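Side-chain contacts in putative metal-dependent hydrolase (Bacillus subtilis, PDB 6KNS), which is a zinc- and calcium-binding protein of the metallo-beta-lactamase fold, probably a hydrolase and perhaps related in activity to tRNA 3'-processing endoribonucleases: residues A[217-221]-A[222-226]; A[183-186]-A[187-190]; A[201-204]-A[205-209]. All blocks are in the same frame, centred on the assembly; numbering follows the deposited sequence.

Contact 1 of 3, residues A[217-221]-A[222-226]; sequences HLPHF and GVHDN. With ZN (zinc ion), chain G.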
ATOM      1  N   HIS A 217     -12.458   0.947 -10.735  1.00 19.25           N
ATOM      2  CA  HIS A 217     -11.252   0.330 -11.298  1.00 18.46           C
ATOM      3  C   HIS A 217     -10.787   1.145 -12.489  1.00 19.35           C
ATOM      4  O   HIS A 217     -10.534   0.621 -13.566  1.00 20.29           O
ATOM      5  CB  HIS A 217     -11.515  -1.108 -11.689  1.00 18.52           C
ATOM      6  CG  HIS A 217     -10.317  -1.984 -11.602  1.00 19.34           C
ATOM      7  ND1 HIS A 217      -9.411  -2.111 -12.634  1.00 17.42           N
ATOM      8  CD2 HIS A 217      -9.848  -2.749 -10.579  1.00 18.04           C
ATOM      9  CE1 HIS A 217      -8.459  -2.954 -12.268  1.00 19.71           C
ATOM     10  NE2 HIS A 217      -8.698  -3.352 -11.023  1.00 21.36           N
ATOM     11  N   LEU A 218     -10.644   2.438 -12.238  1.00 19.35           N
ATOM     12  CA  LEU A 218     -10.570   3.463 -13.269  1.00 19.12           C
ATOM     13  C   LEU A 218      -9.206   3.513 -13.949  1.00 19.65           C
ATOM     14  O   LEU A 218      -8.195   3.154 -13.345  1.00 18.28           O
ATOM     15  CB  LEU A 218     -10.865   4.827 -12.646  1.00 18.25           C
ATOM     16  CG  LEU A 218     -12.212   4.966 -11.967  1.00 18.37           C
ATOM     17  CD1 LEU A 218     -12.299   6.363 -11.221  1.00 18.47           C
ATOM     18  CD2 LEU A 218     -13.329   4.744 -12.996  1.00 18.44           C
ATOM     19  N   PRO A 219      -9.178   3.973 -15.213  1.00 20.13           N
ATOM     20  CA  PRO A 219      -7.924   4.078 -15.965  1.00 20.82           C
ATOM     21  C   PRO A 219      -7.141   5.346 -15.620  1.00 21.46           C
ATOM     22  O   PRO A 219      -7.663   6.227 -14.978  1.00 21.19           O
ATOM     23  CB  PRO A 219      -8.394   4.145 -17.417  1.00 21.90           C
ATOM     24  CG  PRO A 219      -9.762   4.767 -17.347  1.00 20.88           C
ATOM     25  CD  PRO A 219     -10.355   4.264 -16.043  1.00 20.47           C
ATOM     26  N   HIS A 220      -5.885   5.410 -16.044  1.00 22.51           N
ATOM     27  CA  HIS A 220      -5.008   6.533 -15.770  1.00 23.51           C
ATOM     28  C   HIS A 220      -4.825   7.417 -17.018  1.00 24.66           C
ATOM     29  O   HIS A 220      -3.775   8.024 -17.194  1.00 26.56           O
ATOM     30  CB  HIS A 220      -3.639   5.993 -15.273  1.00 23.16           C
ATOM     31  CG  HIS A 220      -3.758   5.193 -14.010  1.00 23.13           C
ATOM     32  ND1 HIS A 220      -3.553   5.745 -12.764  1.00 23.85           N
ATOM     33  CD2 HIS A 220      -4.141   3.915 -13.792  1.00 22.04           C
ATOM     34  CE1 HIS A 220      -3.776   4.834 -11.835  1.00 23.32           C
ATOM     35  NE2 HIS A 220      -4.120   3.707 -12.429  1.00 22.01           N
ATOM     36  N   PHE A 221      -5.825   7.473 -17.888  1.00 24.63           N
ATOM     37  CA  PHE A 221      -5.793   8.398 -19.034  1.00 25.89           C
ATOM     38  C   PHE A 221      -7.237   8.711 -19.409  1.00 24.93           C
ATOM     39  O   PHE A 221      -8.158   8.014 -18.987  1.00 24.47           O
ATOM     40  CB  PHE A 221      -5.065   7.773 -20.237  1.00 26.86           C
ATOM     41  CG  PHE A 221      -5.775   6.601 -20.811  1.00 29.87           C
ATOM     42  CD1 PHE A 221      -5.677   5.355 -20.205  1.00 33.67           C
ATOM     43  CD2 PHE A 221      -6.595   6.742 -21.931  1.00 33.99           C
ATOM     44  CE1 PHE A 221      -6.384   4.229 -20.729  1.00 35.63           C
ATOM     45  CE2 PHE A 221      -7.291   5.649 -22.456  1.00 35.08           C
ATOM     46  CZ  PHE A 221      -7.193   4.391 -21.854  1.00 35.90           C
ATOM     47  N   GLY A 222      -7.433   9.740 -20.197  1.00 25.43           N
ATOM     48  CA  GLY A 222      -8.778  10.078 -20.688  1.00 26.54           C
ATOM     49  C   GLY A 222      -9.590  10.949 -19.742  1.00 25.75           C
ATOM     50  O   GLY A 222      -9.100  11.394 -18.694  1.00 24.96           O
ATOM     51  N   VAL A 223     -10.828  11.212 -20.150  1.00 26.02           N
ATOM     52  CA  VAL A 223     -11.757  12.014 -19.388  1.00 25.57           C
ATOM     53  C   VAL A 223     -12.717  11.062 -18.718  1.00 24.91           C
ATOM     54  O   VAL A 223     -13.615  10.523 -19.373  1.00 24.76           O
ATOM     55  CB  VAL A 223     -12.514  12.947 -20.300  1.00 26.55           C
ATOM     56  CG1 VAL A 223     -13.478  13.862 -19.473  1.00 26.05           C
ATOM     57  CG2 VAL A 223     -11.504  13.730 -21.115  1.00 27.07           C
ATOM     58  N   HIS A 224     -12.525  10.858 -17.420  1.00 23.91           N
ATOM     59  CA  HIS A 224     -13.301   9.874 -16.669  1.00 24.23           C
ATOM     60  C   HIS A 224     -14.809  10.093 -16.787  1.00 24.27           C
ATOM     61  O   HIS A 224     -15.554   9.133 -16.809  1.00 24.38           O
ATOM     62  CB  HIS A 224     -12.928   9.898 -15.176  1.00 23.70           C
ATOM     63  CG  HIS A 224     -11.663   9.168 -14.848  1.00 25.50           C
ATOM     64  ND1 HIS A 224     -11.036   9.276 -13.623  1.00 25.65           N
ATOM     65  CD2 HIS A 224     -10.904   8.322 -15.586  1.00 26.02           C
ATOM     66  CE1 HIS A 224      -9.954   8.517 -13.620  1.00 25.74           C
ATOM     67  NE2 HIS A 224      -9.852   7.925 -14.796  1.00 25.37           N
ATOM     68  N   ASP A 225     -15.248  11.347 -16.828  1.00 24.37           N
ATOM     69  CA  ASP A 225     -16.672  11.645 -17.030  1.00 25.77           C
ATOM     70  C   ASP A 225     -17.232  11.077 -18.332  1.00 25.81           C
ATOM     71  O   ASP A 225     -18.441  10.816 -18.417  1.00 26.46           O
ATOM     72  CB  ASP A 225     -16.936  13.154 -16.952  1.00 27.02           C
ATOM     73  CG  ASP A 225     -17.052  13.667 -15.503  1.00 29.74           C
ATOM     74  OD1 ASP A 225     -16.761  12.900 -14.559  1.00 32.09           O
ATOM     75  OD2 ASP A 225     -17.465  14.830 -15.316  1.00 33.36           O
ATOM     76  N   ASN A 226     -16.374  10.855 -19.329  1.00 24.66           N
ATOM     77  CA  ASN A 226     -16.823  10.196 -20.544  1.00 24.62           C
ATOM     78  C   ASN A 226     -17.271   8.781 -20.292  1.00 24.25           C
ATOM     79  O   ASN A 226     -18.119   8.307 -21.026  1.00 24.48           O
ATOM     80  CB  ASN A 226     -15.771  10.189 -21.647  1.00 24.76           C
ATOM     81  CG  ASN A 226     -15.613  11.535 -22.319  1.00 26.20           C
ATOM     82  OD1 ASN A 226     -16.471  12.393 -22.215  1.00 24.94           O
ATOM     83  ND2 ASN A 226     -14.512  11.717 -23.020  1.00 25.28           N
TER
HETATM   84 ZN    ZN G 303      -7.718  -5.116 -10.417  1.00 29.88          ZN
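The imidazole of H224 folds back over the loop and overlaps L218 and P219. Its NE2 donates to the backbone O of P219 at 2.8 Å, with an N-H...O angle of 161°. The carbonyl oxygen lies at the ring edge, 1° from the ring plane. The bond implies that NE2 carries a hydrogen.

Aliphatic groups pack beside the same ring. L218 CB lies 3.9 Å from H224 NE2, and L218 CD1 lies 4.0 Å from H224 ND1. P219 CD is 3.9 Å from H224 NE2, as the proline and the imidazole run past each other in opposite directions. With chi1 of H224 at -80°, CG points away from the carbonyl carbon, which turns the ring back past G222 toward P219.

At the start of the loop, H217 NE2 binds a zinc ion at 2.1 Å. D69, H70 and D161 complete this site. The H224 bond ties together the part of the loop from P219 to H224, which begins two residues after the zinc ligand H217.

F221 packs on L87 of the second subunit. The segment leaves strand 212-216 at H217 and leads into helix 225-231, whose L227 touches both L218 and P219.

Contact 2 of 3, residues A[183-186]-A[187-190]; sequences NFYA and DQDG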
ATOM      1  N   ASN A 183     -12.404  -0.371 -16.620  1.00 21.02           N
ATOM      2  CA  ASN A 183     -11.029   0.045 -16.835  1.00 20.93           C
ATOM      3  C   ASN A 183     -10.793   0.619 -18.242  1.00 21.77           C
ATOM      4  O   ASN A 183      -9.749   1.192 -18.471  1.00 20.84           O
ATOM      5  CB  ASN A 183     -10.083  -1.145 -16.593  1.00 20.25           C
ATOM      6  CG  ASN A 183      -8.735  -0.715 -15.985  1.00 22.78           C
ATOM      7  OD1 ASN A 183      -8.155   0.315 -16.358  1.00 26.16           O
ATOM      8  ND2 ASN A 183      -8.266  -1.467 -15.044  1.00 20.05           N
ATOM      9  N   PHE A 184     -11.750   0.439 -19.168  1.00 21.99           N
ATOM     10  CA  PHE A 184     -11.615   0.869 -20.570  1.00 23.19           C
ATOM     11  C   PHE A 184     -12.779   1.715 -21.074  1.00 23.90           C
ATOM     12  O   PHE A 184     -13.886   1.588 -20.564  1.00 23.65           O
ATOM     13  CB  PHE A 184     -11.453  -0.362 -21.480  1.00 24.58           C
ATOM     14  CG  PHE A 184     -10.112  -1.024 -21.353  1.00 24.90           C
ATOM     15  CD1 PHE A 184      -9.106  -0.735 -22.223  1.00 29.92           C
ATOM     16  CD2 PHE A 184      -9.865  -1.928 -20.345  1.00 27.04           C
ATOM     17  CE1 PHE A 184      -7.839  -1.352 -22.092  1.00 31.75           C
ATOM     18  CE2 PHE A 184      -8.618  -2.533 -20.193  1.00 26.34           C
ATOM     19  CZ  PHE A 184      -7.614  -2.258 -21.068  1.00 28.82           C
ATOM     20  N   TYR A 185     -12.513   2.573 -22.076  1.00 24.42           N
ATOM     21  CA  TYR A 185     -13.511   3.465 -22.678  1.00 24.92           C
ATOM     22  C   TYR A 185     -14.289   2.714 -23.755  1.00 26.28           C
ATOM     23  O   TYR A 185     -13.895   1.628 -24.172  1.00 26.32           O
ATOM     24  CB  TYR A 185     -12.837   4.735 -23.256  1.00 25.17           C
ATOM     25  CG  TYR A 185     -12.265   5.628 -22.153  1.00 23.62           C
ATOM     26  CD1 TYR A 185     -10.974   5.442 -21.653  1.00 22.84           C
ATOM     27  CD2 TYR A 185     -13.058   6.600 -21.542  1.00 24.55           C
ATOM     28  CE1 TYR A 185     -10.469   6.254 -20.619  1.00 21.42           C
ATOM     29  CE2 TYR A 185     -12.577   7.408 -20.513  1.00 24.45           C
ATOM     30  CZ  TYR A 185     -11.284   7.212 -20.040  1.00 23.06           C
ATOM     31  OH  TYR A 185     -10.812   8.013 -19.045  1.00 20.97           O
ATOM     32  N   ALA A 186     -15.380   3.317 -24.215  1.00 27.34           N
ATOM     33  CA  ALA A 186     -16.360   2.667 -25.095  1.00 28.01           C
ATOM     34  C   ALA A 186     -15.752   2.191 -26.388  1.00 29.61           C
ATOM     35  O   ALA A 186     -16.182   1.184 -26.930  1.00 29.39           O
ATOM     36  CB  ALA A 186     -17.548   3.630 -25.399  1.00 28.86           C
ATOM     37  N   ASP A 187     -14.745   2.906 -26.885  1.00 30.64           N
ATOM     38  CA  ASP A 187     -14.111   2.523 -28.160  1.00 32.60           C
ATOM     39  C   ASP A 187     -13.117   1.395 -28.024  1.00 32.26           C
ATOM     40  O   ASP A 187     -12.621   0.941 -29.030  1.00 34.17           O
ATOM     41  CB  ASP A 187     -13.391   3.718 -28.829  1.00 33.18           C
ATOM     42  CG  ASP A 187     -12.227   4.258 -27.996  1.00 35.42           C
ATOM     43  OD1 ASP A 187     -12.496   4.820 -26.902  1.00 36.30           O
ATOM     44  OD2 ASP A 187     -11.043   4.131 -28.436  1.00 39.33           O
ATOM     45  N   GLN A 188     -12.793   0.972 -26.803  1.00 31.16           N
ATOM     46  CA  GLN A 188     -11.690   0.061 -26.567  1.00 30.74           C
ATOM     47  C   GLN A 188     -12.217  -1.311 -26.143  1.00 31.36           C
ATOM     48  O   GLN A 188     -13.288  -1.406 -25.518  1.00 31.37           O
ATOM     49  CB  GLN A 188     -10.793   0.559 -25.421  1.00 29.84           C
ATOM     50  CG  GLN A 188     -10.049   1.883 -25.607  1.00 29.87           C
ATOM     51  CD  GLN A 188      -9.299   2.240 -24.339  1.00 29.35           C
ATOM     52  OE1 GLN A 188      -9.912   2.551 -23.303  1.00 25.26           O
ATOM     53  NE2 GLN A 188      -7.965   2.139 -24.387  1.00 29.86           N
ATOM     54  N   ASP A 189     -11.414  -2.344 -26.419  1.00 31.33           N
ATOM     55  CA  ASP A 189     -11.733  -3.730 -26.079  1.00 31.84           C
ATOM     56  C   ASP A 189     -10.872  -4.209 -24.919  1.00 30.53           C
ATOM     57  O   ASP A 189      -9.658  -4.334 -25.064  1.00 30.53           O
ATOM     58  CB  ASP A 189     -11.468  -4.620 -27.285  1.00 32.97           C
ATOM     59  CG  ASP A 189     -11.856  -6.085 -27.038  1.00 35.64           C
ATOM     60  OD1 ASP A 189     -12.401  -6.446 -25.964  1.00 36.35           O
ATOM     61  OD2 ASP A 189     -11.613  -6.882 -27.952  1.00 39.72           O
ATOM     62  N   GLY A 190     -11.489  -4.501 -23.777  1.00 29.75           N
ATOM     63  CA  GLY A 190     -10.752  -4.902 -22.574  1.00 28.16           C
ATOM     64  C   GLY A 190     -10.566  -6.406 -22.405  1.00 29.03           C
ATOM     65  O   GLY A 190     -10.066  -6.870 -21.358  1.00 27.88           O
TER
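F184 is the first residue of 183-186 to meet the residues that follow. Its ring lies against G190, whose CA stands over one face, 4.0 Å from the F184 ring centroid. This is a CH-pi contact, offset toward the ring rim. Glycine presents its bare CA here, which lets the backbone come close to the ring. The Q188 side chain crosses F184 at about a right angle. Q188 OE1 approaches F184 CD1 to 3.6 Å, and the ring and amide planes are 56° apart.

Y185 comes next and makes the polar contacts to Q188. Its backbone N donates to Q188 OE1 at 2.9 Å, and the bond is nearly straight at 172°. The N-H meets a lone pair of OE1 in the carbonyl plane. Q188 is extended beyond CG (chi2 176°), which carries its amide back along the chain to Y185. The two side chains lie side by side and point the same way. OE1 also sits at the edge of the tyrosine ring, 3.5 Å from Y185 CD1. The Y185 hydroxyl bonds instead to the backbone O of F221.

The backbone answers in the other direction. Q188 N donates to Y185 O at 2.9 Å. The pair Y185 and Q188 is therefore joined by two bonds.

A186 and D187 are the two central residues of the turn. A186 N bonds to E230, and its side chain touches S198 and L199. D187 OD1 lies 3.7 Å from Y185 CB.

F184 also packs on F86 of the second subunit. The bond from Q188 N to Y185 O closes a type I beta turn from Y185 to Q188, with the Q188 amide adding a second bond back to Y185, in the loop between strand 177-181 and helix 198-208 near the zinc site.

Contact 3 of 3, residues A[201-204]-A[205-209]; sequences AGRI and AKEAG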
ATOM      1  N   ALA A 201     -20.325  -2.384 -18.837  1.00 25.59           N
ATOM      2  CA  ALA A 201     -20.854  -2.090 -17.518  1.00 24.95           C
ATOM      3  C   ALA A 201     -22.325  -1.658 -17.675  1.00 25.16           C
ATOM      4  O   ALA A 201     -23.186  -2.093 -16.928  1.00 25.13           O
ATOM      5  CB  ALA A 201     -20.025  -1.017 -16.834  1.00 22.15           C
ATOM      6  N   GLY A 202     -22.601  -0.797 -18.643  1.00 26.02           N
ATOM      7  CA  GLY A 202     -23.958  -0.310 -18.863  1.00 27.06           C
ATOM      8  C   GLY A 202     -24.934  -1.426 -19.193  1.00 28.39           C
ATOM      9  O   GLY A 202     -26.088  -1.438 -18.743  1.00 28.32           O
ATOM     10  N   ARG A 203     -24.454  -2.361 -19.994  1.00 28.90           N
ATOM     11  CA  ARG A 203     -25.270  -3.451 -20.455  1.00 30.17           C
ATOM     12  C   ARG A 203     -25.690  -4.305 -19.280  1.00 29.81           C
ATOM     13  O   ARG A 203     -26.849  -4.702 -19.184  1.00 30.49           O
ATOM     14  CB  ARG A 203     -24.489  -4.282 -21.468  1.00 30.77           C
ATOM     15  CG  ARG A 203     -25.242  -5.532 -21.888  1.00 34.08           C
ATOM     16  CD  ARG A 203     -24.601  -6.210 -23.078  1.00 36.49           C
ATOM     17  NE  ARG A 203     -25.497  -7.264 -23.594  1.00 39.97           N
ATOM     18  CZ  ARG A 203     -25.132  -8.287 -24.356  1.00 41.44           C
ATOM     19  NH1 ARG A 203     -23.868  -8.464 -24.704  1.00 40.02           N
ATOM     20  NH2 ARG A 203     -26.056  -9.156 -24.763  1.00 44.96           N
ATOM     21  N   ILE A 204     -24.760  -4.549 -18.360  1.00 28.68           N
ATOM     22  CA  ILE A 204     -25.068  -5.362 -17.178  1.00 28.74           C
ATOM     23  C   ILE A 204     -26.123  -4.687 -16.321  1.00 28.98           C
ATOM     24  O   ILE A 204     -27.130  -5.313 -15.978  1.00 30.92           O
ATOM     25  CB  ILE A 204     -23.856  -5.721 -16.317  1.00 26.85           C
ATOM     26  CG1 ILE A 204     -22.859  -6.596 -17.092  1.00 27.60           C
ATOM     27  CG2 ILE A 204     -24.322  -6.485 -15.122  1.00 25.33           C
ATOM     28  CD1 ILE A 204     -21.392  -6.629 -16.496  1.00 25.50           C
ATOM     29  N   ALA A 205     -25.927  -3.411 -16.022  1.00 27.91           N
ATOM     30  CA  ALA A 205     -26.881  -2.657 -15.218  1.00 27.91           C
ATOM     31  C   ALA A 205     -28.260  -2.694 -15.914  1.00 29.67           C
ATOM     32  O   ALA A 205     -29.298  -2.872 -15.274  1.00 29.62           O
ATOM     33  CB  ALA A 205     -26.403  -1.234 -15.058  1.00 26.16           C
ATOM     34  N   LYS A 206     -28.250  -2.542 -17.234  1.00 30.80           N
ATOM     35  CA  LYS A 206     -29.500  -2.471 -17.998  1.00 33.07           C
ATOM     36  C   LYS A 206     -30.247  -3.789 -17.921  1.00 34.05           C
ATOM     37  O   LYS A 206     -31.376  -3.833 -17.445  1.00 34.53           O
ATOM     38  CB  LYS A 206     -29.260  -2.105 -19.468  1.00 33.42           C
ATOM     39  CG  LYS A 206     -30.513  -2.278 -20.332  1.00 36.66           C
ATOM     40  CD  LYS A 206     -30.277  -1.819 -21.753  1.00 39.23           C
ATOM     41  CE  LYS A 206     -31.573  -1.850 -22.538  1.00 42.10           C
ATOM     42  NZ  LYS A 206     -31.243  -1.993 -23.971  1.00 43.90           N
ATOM     43  N   GLU A 207     -29.603  -4.861 -18.363  1.00 34.50           N
ATOM     44  CA  GLU A 207     -30.301  -6.144 -18.483  1.00 36.35           C
ATOM     45  C   GLU A 207     -30.604  -6.770 -17.130  1.00 35.77           C
ATOM     46  O   GLU A 207     -31.549  -7.534 -17.014  1.00 35.44           O
ATOM     47  CB  GLU A 207     -29.524  -7.093 -19.374  1.00 37.04           C
ATOM     48  CG  GLU A 207     -29.457  -6.563 -20.775  1.00 41.07           C
ATOM     49  CD  GLU A 207     -29.019  -7.581 -21.781  1.00 46.49           C
ATOM     50  OE1 GLU A 207     -29.476  -8.739 -21.682  1.00 52.75           O
ATOM     51  OE2 GLU A 207     -28.233  -7.222 -22.693  1.00 49.78           O
ATOM     52  N   ALA A 208     -29.823  -6.413 -16.107  1.00 33.81           N
ATOM     53  CA  ALA A 208     -30.081  -6.902 -14.742  1.00 34.12           C
ATOM     54  C   ALA A 208     -31.182  -6.090 -14.042  1.00 34.53           C
ATOM     55  O   ALA A 208     -31.665  -6.479 -12.987  1.00 34.81           O
ATOM     56  CB  ALA A 208     -28.815  -6.860 -13.920  1.00 31.61           C
ATOM     57  N   GLY A 209     -31.558  -4.951 -14.606  1.00 34.75           N
ATOM     58  CA  GLY A 209     -32.409  -3.991 -13.878  1.00 34.97           C
ATOM     59  C   GLY A 209     -31.757  -3.479 -12.589  1.00 33.58           C
ATOM     60  O   GLY A 209     -32.376  -3.461 -11.555  1.00 34.56           O
TER
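The backbone is regular alpha helix, with i to i+4 bonds from A205 N to A201 O, K206 N to G202 O, E207 N to R203 O and A208 N to I204 O, and it ends in a Schellman motif at G209, whose phi is positive and whose N bonds to K206 O at 3.1 Å.

One salt bridge joins side chains a turn apart. R203 NE donates to E207 OE2 at 2.9 Å, with an N-H...O angle of 173°. The carboxylate oxygen lies at the edge of the guanidinium, close to its plane. NE meets OE2 on the syn side, but 34° out of the carboxylate plane. The guanidinium and carboxylate planes are 43° apart. E207 leans back toward R203, and its OE2 also comes within 3.5 Å of R203 CG. Both are exposed, though R203 also touches Y164 and E207 touches I169 of helix 168-171.

The CB atoms of K206 and A208 lie near carbonyl oxygens four residues back, at 3.3 Å from G202 O and 3.1 Å from I204 O respectively.

The buried side of the helix faces the sheet. A201 packs on S180 and L215, while A205 packs on L178 and L213. I204 touches L178 of strand 177-181 and F168 of helix 168-171. Helix 198-208 thus forms the crossover of a beta-alpha-beta unit between strands 177-181 and 212-216.

Along the chain the order is contact 2, contact 3, contact 1. Contact 2 lies in the loop after strand 177-181 and contact 3 on helix 198-208. Contact 1 lies in the loop between strand 212-216 and helix 225-231, and runs into that helix. The two strands are parallel neighbours in one seven-stranded mixed sheet. Contacts 1 and 2 have centres 10 Å apart and touch through Y185 and F221. Contact 3 does not touch the others; its centre is 16 Å from contact 2 and 20 Å from contact 1. The two loops therefore pack together beside the zinc ligand H217, while the helix connects their strands.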